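Ribonuclease (Nicotiana glutinosa, PDB 1IYB) probably cleaves RNA as a ribonuclease of the T2 family and binds guanosine-5'-monophosphate in a guanine-binding pocket. Local coordinates at residues 170-175 with 201-206; 129-134 with 146-151; 7-12 with 47-52. All coordinates share one frame; numbering follows the deposited sequence.

Contact 1: 170-175 with 201-206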
loop_
_atom_site.group_PDB
_atom_site.type_symbol
_atom_site.label_atom_id
_atom_site.label_comp_id
_atom_site.label_asym_id
_atom_site.label_seq_id
_atom_site.Cartn_x
_atom_site.Cartn_y
_atom_site.Cartn_z
ATOM N N GLY A 170 20.050 -18.995 5.083
ATOM C CA GLY A 170 18.912 -19.152 5.972
ATOM C C GLY A 170 19.064 -18.495 7.331
ATOM O O GLY A 170 18.169 -18.589 8.172
ATOM N N ASN A 171 20.192 -17.830 7.554
ATOM C CA ASN A 171 20.442 -17.164 8.826
ATOM C C ASN A 171 19.671 -15.855 8.958
ATOM O O ASN A 171 19.538 -15.099 7.994
ATOM C CB ASN A 171 21.936 -16.880 8.995
ATOM C CG ASN A 171 22.756 -18.142 9.189
ATOM O OD1 ASN A 171 23.968 -18.078 9.390
ATOM N ND2 ASN A 171 22.099 -19.294 9.130
ATOM N N SER A 172 19.157 -15.605 10.159
ATOM C CA SER A 172 18.427 -14.378 10.451
ATOM C C SER A 172 19.501 -13.308 10.604
ATOM O O SER A 172 20.522 -13.538 11.255
ATOM C CB SER A 172 17.640 -14.531 11.753
ATOM O OG SER A 172 16.907 -13.357 12.050
ATOM N N GLN A 173 19.279 -12.139 10.014
ATOM C CA GLN A 173 20.280 -11.085 10.072
ATOM C C GLN A 173 19.722 -9.681 10.278
ATOM O O GLN A 173 18.576 -9.392 9.921
ATOM C CB GLN A 173 21.100 -11.109 8.782
ATOM C CG GLN A 173 20.238 -10.956 7.542
ATOM C CD GLN A 173 21.020 -11.059 6.246
ATOM O OE1 GLN A 173 20.484 -10.788 5.172
ATOM N NE2 GLN A 173 22.282 -11.458 6.337
ATOM N N LEU A 174 20.551 -8.819 10.857
ATOM C CA LEU A 174 20.190 -7.424 11.106
ATOM C C LEU A 174 20.006 -6.753 9.749
ATOM O O LEU A 174 20.963 -6.613 8.989
ATOM C CB LEU A 174 21.314 -6.728 11.877
ATOM C CG LEU A 174 21.152 -5.239 12.193
ATOM C CD1 LEU A 174 19.908 -5.027 13.032
ATOM C CD2 LEU A 174 22.387 -4.733 12.924
ATOM N N TYR A 175 18.784 -6.323 9.455
ATOM C CA TYR A 175 18.482 -5.708 8.167
ATOM C C TYR A 175 18.190 -4.205 8.223
ATOM O O TYR A 175 18.868 -3.418 7.564
ATOM C CB TYR A 175 17.324 -6.483 7.532
ATOM C CG TYR A 175 16.792 -5.927 6.237
ATOM C CD1 TYR A 175 17.651 -5.448 5.250
ATOM C CD2 TYR A 175 15.422 -5.910 5.985
ATOM C CE1 TYR A 175 17.154 -4.964 4.042
ATOM C CE2 TYR A 175 14.918 -5.432 4.785
ATOM C CZ TYR A 175 15.789 -4.961 3.820
ATOM O OH TYR A 175 15.290 -4.483 2.630
ATOM N N SER A 201 16.506 -14.454 18.679
ATOM C CA SER A 201 17.160 -13.928 19.874
ATOM C C SER A 201 18.579 -13.460 19.543
ATOM O O SER A 201 19.076 -12.492 20.123
ATOM C CB SER A 201 17.201 -14.998 20.969
ATOM O OG SER A 201 17.861 -16.166 20.513
ATOM N N SER A 202 19.226 -14.163 18.618
ATOM C CA SER A 202 20.574 -13.815 18.181
ATOM C C SER A 202 20.544 -13.704 16.660
ATOM O O SER A 202 19.975 -14.565 15.980
ATOM C CB SER A 202 21.582 -14.888 18.608
ATOM O OG SER A 202 21.333 -16.115 17.949
ATOM N N ILE A 203 21.151 -12.647 16.131
ATOM C CA ILE A 203 21.164 -12.420 14.690
ATOM C C ILE A 203 22.534 -12.066 14.128
ATOM O O ILE A 203 23.386 -11.517 14.827
ATOM C CB ILE A 203 20.177 -11.297 14.302
ATOM C CG1 ILE A 203 20.561 -9.997 15.016
ATOM C CG2 ILE A 203 18.756 -11.711 14.656
ATOM C CD1 ILE A 203 19.648 -8.816 14.697
ATOM N N GLU A 204 22.730 -12.374 12.851
ATOM C CA GLU A 204 23.990 -12.094 12.176
ATOM C C GLU A 204 24.072 -10.651 11.689
ATOM O O GLU A 204 23.065 -10.048 11.326
ATOM C CB GLU A 204 24.165 -13.028 10.972
ATOM C CG GLU A 204 25.312 -12.619 10.054
ATOM C CD GLU A 204 25.320 -13.362 8.731
ATOM O OE1 GLU A 204 24.256 -13.439 8.075
ATOM O OE2 GLU A 204 26.397 -13.856 8.338
ATOM N N PHE A 205 25.284 -10.105 11.697
ATOM C CA PHE A 205 25.549 -8.750 11.218
ATOM C C PHE A 205 26.581 -9.021 10.120
ATOM O O PHE A 205 27.788 -8.937 10.350
ATOM C CB PHE A 205 26.145 -7.897 12.349
ATOM C CG PHE A 205 26.201 -6.412 12.051
ATOM C CD1 PHE A 205 25.594 -5.876 10.916
ATOM C CD2 PHE A 205 26.852 -5.548 12.927
ATOM C CE1 PHE A 205 25.637 -4.499 10.662
ATOM C CE2 PHE A 205 26.902 -4.172 12.685
ATOM C CZ PHE A 205 26.293 -3.649 11.548
ATOM N N PRO A 206 26.106 -9.357 8.909
ATOM C CA PRO A 206 26.962 -9.665 7.758
ATOM C C PRO A 206 27.885 -8.565 7.265
ATOM O O PRO A 206 27.560 -7.383 7.321
ATOM C CB PRO A 206 25.958 -10.091 6.690
ATOM C CG PRO A 206 24.789 -9.225 6.984
ATOM C CD PRO A 206 24.690 -9.312 8.500
#

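Contact 2: 129-134 with 146-151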
loop_
_atom_site.group_PDB
_atom_site.type_symbol
_atom_site.label_atom_id
_atom_site.label_comp_id
_atom_site.label_asym_id
_atom_site.label_seq_id
_atom_site.Cartn_x
_atom_site.Cartn_y
_atom_site.Cartn_z
ATOM N N GLU A 129 28.833 3.420 13.671
ATOM C CA GLU A 129 29.727 3.876 14.730
ATOM C C GLU A 129 29.203 3.564 16.123
ATOM O O GLU A 129 29.977 3.242 17.022
ATOM C CB GLU A 129 30.008 5.371 14.591
ATOM C CG GLU A 129 30.957 5.685 13.440
ATOM C CD GLU A 129 31.392 7.136 13.419
ATOM O OE1 GLU A 129 30.526 8.011 13.234
ATOM O OE2 GLU A 129 32.603 7.401 13.588
ATOM N N ILE A 130 27.892 3.663 16.307
ATOM C CA ILE A 130 27.290 3.362 17.598
ATOM C C ILE A 130 27.500 1.884 17.911
ATOM O O ILE A 130 27.930 1.524 19.007
ATOM C CB ILE A 130 25.770 3.651 17.597
ATOM C CG1 ILE A 130 25.521 5.158 17.547
ATOM C CG2 ILE A 130 25.117 3.027 18.828
ATOM C CD1 ILE A 130 24.076 5.521 17.269
ATOM N N LEU A 131 27.210 1.030 16.937
ATOM C CA LEU A 131 27.350 -0.400 17.143
ATOM C C LEU A 131 28.796 -0.831 17.328
ATOM O O LEU A 131 29.101 -1.603 18.237
ATOM C CB LEU A 131 26.690 -1.164 15.989
ATOM C CG LEU A 131 25.160 -1.013 15.990
ATOM C CD1 LEU A 131 24.558 -1.672 14.758
ATOM C CD2 LEU A 131 24.585 -1.625 17.263
ATOM N N GLN A 132 29.698 -0.328 16.493
ATOM C CA GLN A 132 31.091 -0.721 16.640
ATOM C C GLN A 132 31.668 -0.180 17.945
ATOM O O GLN A 132 32.600 -0.762 18.507
ATOM C CB GLN A 132 31.903 -0.269 15.419
ATOM C CG GLN A 132 31.479 -1.008 14.145
ATOM C CD GLN A 132 32.480 -0.900 13.007
ATOM O OE1 GLN A 132 32.676 0.169 12.431
ATOM N NE2 GLN A 132 33.122 -2.017 12.679
ATOM N N GLY A 133 31.090 0.908 18.445
ATOM C CA GLY A 133 31.551 1.479 19.697
ATOM C C GLY A 133 31.245 0.549 20.860
ATOM O O GLY A 133 31.851 0.650 21.931
ATOM N N ALA A 134 30.303 -0.363 20.644
ATOM C CA ALA A 134 29.907 -1.324 21.667
ATOM C C ALA A 134 30.424 -2.729 21.355
ATOM O O ALA A 134 30.005 -3.706 21.974
ATOM C CB ALA A 134 28.383 -1.344 21.802
ATOM N N ASN A 146 18.919 -7.886 21.923
ATOM C CA ASN A 146 18.946 -6.912 23.003
ATOM C C ASN A 146 20.241 -6.098 23.075
ATOM O O ASN A 146 20.212 -4.923 23.445
ATOM C CB ASN A 146 18.693 -7.607 24.344
ATOM C CG ASN A 146 17.241 -7.991 24.540
ATOM O OD1 ASN A 146 16.343 -7.159 24.397
ATOM N ND2 ASN A 146 17.002 -9.254 24.881
ATOM N N SER A 147 21.372 -6.705 22.722
ATOM C CA SER A 147 22.641 -5.982 22.761
ATOM C C SER A 147 22.625 -4.859 21.726
ATOM O O SER A 147 23.142 -3.765 21.964
ATOM C CB SER A 147 23.817 -6.927 22.481
ATOM O OG SER A 147 23.871 -7.317 21.118
ATOM N N ILE A 148 22.016 -5.141 20.579
ATOM C CA ILE A 148 21.920 -4.172 19.497
ATOM C C ILE A 148 20.988 -3.029 19.900
ATOM O O ILE A 148 21.319 -1.853 19.735
ATOM C CB ILE A 148 21.402 -4.859 18.204
ATOM C CG1 ILE A 148 22.437 -5.880 17.714
ATOM C CG2 ILE A 148 21.117 -3.822 17.119
ATOM C CD1 ILE A 148 21.934 -6.780 16.596
ATOM N N LYS A 149 19.827 -3.382 20.439
ATOM C CA LYS A 149 18.856 -2.383 20.875
ATOM C C LYS A 149 19.422 -1.484 21.970
ATOM O O LYS A 149 19.306 -0.260 21.907
ATOM C CB LYS A 149 17.599 -3.065 21.420
ATOM C CG LYS A 149 16.740 -3.763 20.391
ATOM C CD LYS A 149 15.557 -4.430 21.077
ATOM C CE LYS A 149 14.603 -5.063 20.082
ATOM N NZ LYS A 149 13.414 -5.638 20.775
ATOM N N ASN A 150 20.042 -2.097 22.972
ATOM C CA ASN A 150 20.574 -1.335 24.094
ATOM C C ASN A 150 21.800 -0.489 23.781
ATOM O O ASN A 150 21.995 0.563 24.387
ATOM C CB ASN A 150 20.835 -2.271 25.277
ATOM C CG ASN A 150 19.553 -2.900 25.804
ATOM O OD1 ASN A 150 18.475 -2.310 25.699
ATOM N ND2 ASN A 150 19.664 -4.090 26.382
ATOM N N ALA A 151 22.620 -0.932 22.834
ATOM C CA ALA A 151 23.792 -0.158 22.452
ATOM C C ALA A 151 23.292 1.148 21.838
ATOM O O ALA A 151 23.826 2.224 22.100
ATOM C CB ALA A 151 24.626 -0.931 21.438
#

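Contact 3: 7-12 with 47-52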
loop_
_atom_site.group_PDB
_atom_site.type_symbol
_atom_site.label_atom_id
_atom_site.label_comp_id
_atom_site.label_asym_id
_atom_site.label_seq_id
_atom_site.Cartn_x
_atom_site.Cartn_y
_atom_site.Cartn_z
ATOM N N ASP A 7 -2.401 13.914 8.445
ATOM C CA ASP A 7 -2.774 12.532 8.173
ATOM C C ASP A 7 -1.871 11.477 8.804
ATOM O O ASP A 7 -1.931 10.312 8.421
ATOM C CB ASP A 7 -2.841 12.284 6.659
ATOM C CG ASP A 7 -1.518 12.543 5.955
ATOM O OD1 ASP A 7 -0.451 12.347 6.574
ATOM O OD2 ASP A 7 -1.544 12.928 4.769
ATOM N N PHE A 8 -1.043 11.877 9.765
ATOM C CA PHE A 8 -0.144 10.932 10.429
ATOM C C PHE A 8 0.201 11.414 11.835
ATOM O O PHE A 8 -0.002 12.579 12.164
ATOM C CB PHE A 8 1.139 10.745 9.603
ATOM C CG PHE A 8 2.092 11.907 9.677
ATOM C CD1 PHE A 8 3.235 11.832 10.470
ATOM C CD2 PHE A 8 1.843 13.080 8.968
ATOM C CE1 PHE A 8 4.119 12.912 10.556
ATOM C CE2 PHE A 8 2.716 14.161 9.047
ATOM C CZ PHE A 8 3.858 14.077 9.844
ATOM N N ASP A 9 0.733 10.511 12.653
ATOM C CA ASP A 9 1.092 10.831 14.035
ATOM C C ASP A 9 2.584 11.060 14.286
ATOM O O ASP A 9 2.960 12.007 14.975
ATOM C CB ASP A 9 0.588 9.719 14.959
ATOM C CG ASP A 9 -0.929 9.674 15.044
ATOM O OD1 ASP A 9 -1.496 8.557 15.038
ATOM O OD2 ASP A 9 -1.546 10.759 15.124
ATOM N N PHE A 10 3.432 10.196 13.735
ATOM C CA PHE A 10 4.877 10.312 13.937
ATOM C C PHE A 10 5.617 9.752 12.725
ATOM O O PHE A 10 4.986 9.266 11.788
ATOM C CB PHE A 10 5.280 9.534 15.198
ATOM C CG PHE A 10 5.100 8.046 15.078
ATOM C CD1 PHE A 10 6.119 7.243 14.569
ATOM C CD2 PHE A 10 3.902 7.443 15.452
ATOM C CE1 PHE A 10 5.946 5.863 14.435
ATOM C CE2 PHE A 10 3.719 6.068 15.322
ATOM C CZ PHE A 10 4.743 5.274 14.812
ATOM N N PHE A 11 6.947 9.829 12.733
ATOM C CA PHE A 11 7.736 9.288 11.624
ATOM C C PHE A 11 8.637 8.154 12.079
ATOM O O PHE A 11 9.109 8.134 13.213
ATOM C CB PHE A 11 8.729 10.299 11.025
ATOM C CG PHE A 11 8.128 11.552 10.468
ATOM C CD1 PHE A 11 7.926 12.664 11.281
ATOM C CD2 PHE A 11 7.884 11.668 9.101
ATOM C CE1 PHE A 11 7.501 13.877 10.742
ATOM C CE2 PHE A 11 7.456 12.874 8.550
ATOM C CZ PHE A 11 7.266 13.982 9.371
ATOM N N TYR A 12 8.886 7.222 11.168
ATOM C CA TYR A 12 9.855 6.158 11.399
ATOM C C TYR A 12 11.014 6.601 10.511
ATOM O O TYR A 12 10.813 6.830 9.313
ATOM C CB TYR A 12 9.382 4.800 10.868
ATOM C CG TYR A 12 8.522 3.968 11.793
ATOM C CD1 TYR A 12 7.377 3.343 11.310
ATOM C CD2 TYR A 12 8.861 3.777 13.133
ATOM C CE1 TYR A 12 6.583 2.551 12.128
ATOM C CE2 TYR A 12 8.068 2.978 13.969
ATOM C CZ TYR A 12 6.929 2.372 13.453
ATOM O OH TYR A 12 6.118 1.594 14.248
ATOM N N PRO A 47 5.931 8.564 7.407
ATOM C CA PRO A 47 4.849 8.979 8.306
ATOM C C PRO A 47 4.103 7.704 8.736
ATOM O O PRO A 47 3.869 6.812 7.915
ATOM C CB PRO A 47 3.996 9.874 7.416
ATOM C CG PRO A 47 5.021 10.525 6.533
ATOM C CD PRO A 47 5.926 9.364 6.165
ATOM N N ASN A 48 3.733 7.617 10.012
ATOM C CA ASN A 48 3.046 6.438 10.539
ATOM C C ASN A 48 2.008 6.884 11.564
ATOM O O ASN A 48 2.065 8.007 12.066
ATOM C CB ASN A 48 4.056 5.506 11.230
ATOM C CG ASN A 48 3.671 4.031 11.130
ATOM O OD1 ASN A 48 3.976 3.367 10.139
ATOM N ND2 ASN A 48 2.998 3.516 12.159
ATOM N N ASN A 49 1.070 5.994 11.877
ATOM C CA ASN A 49 0.017 6.270 12.850
ATOM C C ASN A 49 0.274 5.496 14.138
ATOM O O ASN A 49 0.927 4.454 14.126
ATOM C CB ASN A 49 -1.338 5.863 12.271
ATOM C CG ASN A 49 -1.737 6.709 11.089
ATOM O OD1 ASN A 49 -2.351 6.218 10.131
ATOM N ND2 ASN A 49 -1.412 7.993 11.149
ATOM N N ASN A 50 -0.249 6.005 15.248
ATOM C CA ASN A 50 -0.065 5.343 16.532
ATOM C C ASN A 50 -0.629 3.922 16.563
ATOM O O ASN A 50 -0.129 3.074 17.298
ATOM C CB ASN A 50 -0.705 6.162 17.661
ATOM C CG ASN A 50 -0.035 7.511 17.867
ATOM O OD1 ASN A 50 1.154 7.677 17.593
ATOM N ND2 ASN A 50 -0.795 8.477 18.369
ATOM N N ASP A 51 -1.662 3.652 15.765
ATOM C CA ASP A 51 -2.261 2.321 15.765
ATOM C C ASP A 51 -1.536 1.300 14.887
ATOM O O ASP A 51 -1.979 0.155 14.760
ATOM C CB ASP A 51 -3.747 2.400 15.373
ATOM C CG ASP A 51 -3.962 2.799 13.920
ATOM O OD1 ASP A 51 -5.130 3.027 13.541
ATOM O OD2 ASP A 51 -2.978 2.879 13.157
ATOM N N GLY A 52 -0.417 1.708 14.293
ATOM C CA GLY A 52 0.339 0.797 13.453
ATOM C C GLY A 52 0.125 0.988 11.964
ATOM O O GLY A 52 0.988 0.638 11.161
HETATM O O HOH W 1 3.724 0.217 13.083
#

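Contact 1: 170-175 with 201-206
Q173 and E204 meet at a single beta bridge, where the short strand 202-204 crosses the start of strand 172-182. The two directions lie 71° apart, so the pairing does not extend. Strand 172-182 belongs to the antiparallel sheet of this ribonuclease T2 fold. Strand 202-204 forms a separate two-stranded antiparallel sheet with strand 142-144, and this single bridge ties it to strand 172-182. Two backbone bonds make the bridge: E204 N to S172 O, 3.0 Å, and L174 N to E204 O, 2.8 Å. They lie on either side of Q173.

The side chains of Q173 and E204 run side by side in the same direction. CG of Q173 sits between its backbone N and carbonyl carbon (chi1 57°), which carries the extended chain alongside E204 and across the ring of P206. Its amide is fixed from several sides: OE1 takes a bond from N165, and NE2 gives one to D23. The bond from NE2 to E204 OE1 is weak. E204 OE1 also lies close to D167 OD1, so the two acids may perturb each other's ionisation.

On the apolar side, I203 reaches two neighbours with different branches. CG2 rests 3.6 Å from S172 OG, and CD1 lies 3.9 Å from L174 CB. With an alanine at I203 both branches are gone, which would probably open a gap beside L174 and leave S172 without its apolar neighbour. L174 lies alongside F205, and W17 meets the F205 ring edge-to-face. Y175, next along the strand, points away and touches the bound nucleotide. The CD2 branch of L174 makes a CH-pi contact: it stands over one face of the F205 ring, offset toward its rim, 4.0 Å from the centroid.

Contact 2: 129-134 with 146-151
A134 and A151 mark the nearest backbones, their CA atoms 6.3 Å apart. A134 follows helix 127-133, and A151 lies within helix 145-156. The axes of the two short helical segments come within 9.6 Å and their directions differ by 116°, so the contact is confined to a small patch. The chain of 129-134 is held by its own bonds. G133 N reaches E129 O, while A134 N bonds to L131 O and only weakly to I130 O. In the other segment, A151 N bonds to S147 O in regular helical fashion.

The contact between the segments is van der Waals packing. A151 lies at its middle and points at the other helix. Its CB meets A134 CB, methyl to methyl, at 3.8 Å. I130 comes in by its CG2 branch, which is anti to the backbone N and lies 3.6 Å from A151 O. The I130 side chain also packs on I152, A155 and I156, which continues the contact along helix 145-156.

L131 starts off to one side, but its end turns in. CG stands beside its backbone N (chi1 -68°), and the CD2 branch goes into the groove between I148 and A151. CD2 is 4.1 Å from I148 CG2 and 4.2 Å from A151 CB. The L131 and I148 side chains cross obliquely. L131 and I148 form the buried edge of the patch. Beyond it, I148 packs on I162 of strand 161-166, and L131 packs on I136. A134 lies at the exposed end. This is helix-to-helix packing in the alpha-plus-beta fold of the ribonuclease T2 family, with helix 145-156 lying against an outer strand of the antiparallel sheet.

Contact 3: 7-12 with 47-52
F10 and N48 form an antiparallel hydrogen-bonded pair. N48 N donates to F10 O at 2.7 Å. N48 O accepts two donors, D9 N at 2.9 Å and F10 N at 3.1 Å, which arrive from opposite faces of its plane.

The tight part lies around this doubled grip. On one side of the sheet, N48 CB stands over a face of the F10 ring, 4.0 Å from the centroid. F10 CG lies between its backbone N and carbonyl carbon (chi1 67°), which lays the ring alongside N48. The N48 amide turns on to Y12, with OD1 3.4 Å from Y12 CE1. On the other side, P47 packs against both the F8 and F11 rings, which also touch each other: its CB meets F8 CG at 3.6 Å, and its CG meets F11 CE2. These residues are buried.

The loose side begins at D9 and N50. D9 OD1 uses its anti lone pair to accept N50 N at 2.8 Å, in a nearly straight bond. The D9 carboxylate and the N50 amide stack with their planes 18° apart. N50 is exposed, and so is D51 in the type I turn from N49 to G52. A water donates to Y12 OH and, weakly, to G52 O; Y12 OH also bonds to I193 O. Nearby, D7 packs on C58 of the second subunit, and N49 and D51 pack on S60 of that subunit.

D9 and F10 both facing N48 make a classic beta bulge, where strand 10-16 begins beside the end of strand 41-48 in the antiparallel sheet of the T2 fold.

Contacts 1 and 2 form one continuous apolar cluster. I203 CD1 of contact 1 lies 3.6 Å from I148 CD1 of contact 2, and F205 CE2 lies 4.0 Å from L131 CD1. Contact 3 is far from both, its centre 27 Å from that of contact 1 and 26 Å from that of contact 2. The sheet still joins contacts 1 and 3, because strands 172-182 and 10-16 are neighbours in it. Contact 1 supplies a residue of the nucleotide pocket, Y175. Contact 3 stands back from the ligand: the side chain of P47 is about 9 Å from the bound guanosine-5'-monophosphate. H43 and W46, on the strand that ends in contact 3, belong to the same pocket.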